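Local coordinates for periplasmic sugar-binding protein (Chloroflexus aurantiacus, PDB 4RXU) that binds D-glucose between its two lobes and probably serves as the solute-binding component of an ABC-type sugar transporter, at residues K113-D118 against Y129-D134. Residues are numbered along the deposited sequence; the frame is centred on the assembly and turned at random.
Sequences KVISYD and YYVTFD. With BGC (beta-D-glucopyranose), chain C.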
loop_
_atom_site.group_PDB
_atom_site.type_symbol
_atom_site.label_atom_id
_atom_site.label_comp_id
_atom_site.label_asym_id
_atom_site.label_seq_id
_atom_site.Cartn_x
_atom_site.Cartn_y
_atom_site.Cartn_z
ATOM N N LYS A 113 23.843 -4.755 -5.470
ATOM C CA LYS A 113 23.099 -4.700 -4.223
ATOM C C LYS A 113 21.622 -4.501 -4.555
ATOM O O LYS A 113 21.254 -3.787 -5.485
ATOM C CB LYS A 113 23.585 -3.575 -3.308
ATOM C CG LYS A 113 25.041 -3.675 -2.950
ATOM C CD LYS A 113 25.285 -4.759 -1.951
ATOM C CE LYS A 113 26.747 -4.746 -1.549
ATOM N NZ LYS A 113 27.064 -6.083 -1.036
ATOM N N VAL A 114 20.788 -5.136 -3.761
ATOM C CA VAL A 114 19.348 -5.171 -3.994
ATOM C C VAL A 114 18.599 -4.508 -2.831
ATOM O O VAL A 114 18.585 -5.013 -1.688
ATOM C CB VAL A 114 18.832 -6.615 -4.168
ATOM C CG1 VAL A 114 17.317 -6.620 -4.367
ATOM C CG2 VAL A 114 19.489 -7.254 -5.370
ATOM N N ILE A 115 17.995 -3.358 -3.138
ATOM C CA ILE A 115 17.147 -2.640 -2.202
ATOM C C ILE A 115 15.709 -2.849 -2.689
ATOM O O ILE A 115 15.268 -2.280 -3.690
ATOM C CB ILE A 115 17.459 -1.143 -2.182
ATOM C CG1 ILE A 115 18.933 -0.899 -1.825
ATOM C CG2 ILE A 115 16.515 -0.423 -1.223
ATOM C CD1 ILE A 115 19.347 0.562 -1.809
ATOM N N SER A 116 14.973 -3.687 -1.972
ATOM C CA SER A 116 13.564 -3.858 -2.257
ATOM C C SER A 116 12.870 -2.565 -1.760
ATOM O O SER A 116 13.202 -2.061 -0.696
ATOM C CB SER A 116 13.060 -5.103 -1.533
ATOM O OG SER A 116 11.840 -5.606 -2.046
ATOM N N TYR A 117 11.959 -2.037 -2.570
ATOM C CA TYR A 117 11.422 -0.706 -2.388
ATOM C C TYR A 117 9.906 -0.778 -2.296
ATOM O O TYR A 117 9.244 -1.234 -3.220
ATOM C CB TYR A 117 11.817 0.170 -3.565
ATOM C CG TYR A 117 11.314 1.598 -3.450
ATOM C CD1 TYR A 117 11.926 2.517 -2.629
ATOM C CD2 TYR A 117 10.205 2.003 -4.162
ATOM C CE1 TYR A 117 11.439 3.806 -2.512
ATOM C CE2 TYR A 117 9.732 3.296 -4.078
ATOM C CZ TYR A 117 10.348 4.186 -3.236
ATOM O OH TYR A 117 9.843 5.457 -3.147
ATOM N N ASP A 118 9.400 -0.334 -1.149
ATOM C CA ASP A 118 7.981 -0.304 -0.789
ATOM C C ASP A 118 7.408 -1.693 -0.562
ATOM O O ASP A 118 6.815 -1.944 0.478
ATOM C CB ASP A 118 7.101 0.457 -1.773
ATOM C CG ASP A 118 5.745 0.701 -1.197
ATOM O OD1 ASP A 118 5.618 1.691 -0.439
ATOM O OD2 ASP A 118 4.824 -0.130 -1.432
ATOM N N TYR A 129 18.419 -4.932 1.463
ATOM C CA TYR A 129 17.674 -3.960 2.308
ATOM C C TYR A 129 16.260 -3.860 1.805
ATOM O O TYR A 129 15.980 -4.128 0.621
ATOM C CB TYR A 129 18.332 -2.555 2.309
ATOM C CG TYR A 129 19.726 -2.640 2.828
ATOM C CD1 TYR A 129 19.976 -2.625 4.199
ATOM C CD2 TYR A 129 20.794 -2.866 1.954
ATOM C CE1 TYR A 129 21.260 -2.794 4.690
ATOM C CE2 TYR A 129 22.079 -3.047 2.436
ATOM C CZ TYR A 129 22.300 -3.007 3.808
ATOM O OH TYR A 129 23.550 -3.158 4.348
ATOM N N TYR A 130 15.401 -3.413 2.700
ATOM C CA TYR A 130 14.006 -3.136 2.386
ATOM C C TYR A 130 13.621 -1.732 2.897
ATOM O O TYR A 130 13.537 -1.508 4.103
ATOM C CB TYR A 130 13.117 -4.192 3.038
ATOM C CG TYR A 130 11.636 -4.073 2.755
ATOM C CD1 TYR A 130 11.142 -3.568 1.563
ATOM C CD2 TYR A 130 10.720 -4.501 3.699
ATOM C CE1 TYR A 130 9.771 -3.496 1.333
ATOM C CE2 TYR A 130 9.363 -4.466 3.483
ATOM C CZ TYR A 130 8.871 -3.977 2.300
ATOM O OH TYR A 130 7.515 -3.965 2.118
ATOM N N VAL A 131 13.397 -0.828 1.968
ATOM C CA VAL A 131 12.933 0.517 2.262
ATOM C C VAL A 131 11.414 0.478 2.170
ATOM O O VAL A 131 10.846 0.170 1.136
ATOM C CB VAL A 131 13.501 1.535 1.253
ATOM C CG1 VAL A 131 12.852 2.898 1.421
ATOM C CG2 VAL A 131 15.013 1.631 1.388
ATOM N N THR A 132 10.771 0.781 3.288
ATOM C CA THR A 132 9.338 0.556 3.435
ATOM C C THR A 132 8.672 1.539 4.392
ATOM O O THR A 132 9.313 2.091 5.295
ATOM C CB THR A 132 9.079 -0.905 3.912
ATOM O OG1 THR A 132 7.681 -1.207 3.914
ATOM C CG2 THR A 132 9.626 -1.153 5.341
ATOM N N PHE A 133 7.375 1.720 4.190
ATOM C CA PHE A 133 6.529 2.270 5.235
ATOM C C PHE A 133 6.136 1.171 6.212
ATOM O O PHE A 133 6.255 -0.028 5.939
ATOM C CB PHE A 133 5.274 2.893 4.654
ATOM C CG PHE A 133 5.536 4.060 3.748
ATOM C CD1 PHE A 133 6.019 5.260 4.244
ATOM C CD2 PHE A 133 5.301 3.946 2.377
ATOM C CE1 PHE A 133 6.243 6.321 3.398
ATOM C CE2 PHE A 133 5.521 5.012 1.540
ATOM C CZ PHE A 133 5.989 6.195 2.056
ATOM N N ASP A 134 5.640 1.565 7.371
ATOM C CA ASP A 134 5.160 0.584 8.364
ATOM C C ASP A 134 3.776 0.076 7.930
ATOM O O ASP A 134 2.743 0.630 8.300
ATOM C CB ASP A 134 5.073 1.254 9.731
ATOM C CG ASP A 134 4.748 0.286 10.867
ATOM O OD1 ASP A 134 4.234 -0.829 10.622
ATOM O OD2 ASP A 134 4.997 0.659 12.044
HETATM C C2 BGC C . 1.554 0.318 -1.881
HETATM C C3 BGC C . 0.333 1.204 -1.744
HETATM C C4 BGC C . -0.426 1.220 -3.063
HETATM C C5 BGC C . -0.713 -0.200 -3.553
HETATM C C6 BGC C . -1.319 -0.249 -4.938
HETATM C C1 BGC C . 0.991 -1.047 -2.239
HETATM O O1 BGC C . 1.951 -2.060 -2.179
HETATM O O2 BGC C . 2.268 0.296 -0.640
HETATM O O3 BGC C . 0.774 2.511 -1.388
HETATM O O4 BGC C . -1.707 1.842 -2.842
HETATM O O5 BGC C . 0.475 -0.968 -3.568
HETATM O O6 BGC C . -0.577 0.538 -5.873
HETATM O O HOH W 1 5.980 0.488 2.009
#
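The ring of Y130 turns its edge to strand 113-117: the carbonyl carbon of S116 lies in the ring plane, and CD1 is 3.4 Å from S116 O. One face of this ring carries T132 CB, offset toward the rim. Y326 meets the ring edge-to-face. With CG anti to the backbone N (chi1 -178°), the ring runs along the sheet, and Y130 OH donates to D118 O at 2.7 Å, from above the carbonyl plane. D118 O also accepts from water 1 and from N168. With an alanine here in place of Y130, D118 O would probably lose its hydroxyl donor, and Y326 its ring partner. The two strands are parallel neighbours in the N-terminal lobe of a periplasmic binding protein, and the sugar lies at their C-terminal ends. Four backbone hydrogen bonds join them, from Y129 N to V114 O through to D118 N to V131 O (2.8 Å). On the sheet face of I115, Y117 and V131, I115 CG2 meets V131 CG2 at 3.6 Å. V131 CG1 touches Y117 CD1 at 4.2 Å, and helix 300-315 packs on this face through L303. The planes of the D118 carboxylate and the F133 ring are 73° apart, with D118 OD1 3.6 Å from F133 CD2. OD1 also forms a salt bridge with R44. D118 OD2 accepts from O2 of beta-D-glucopyranose at 2.7 Å. Water 1 accepts from F133 N and links it to D118 O.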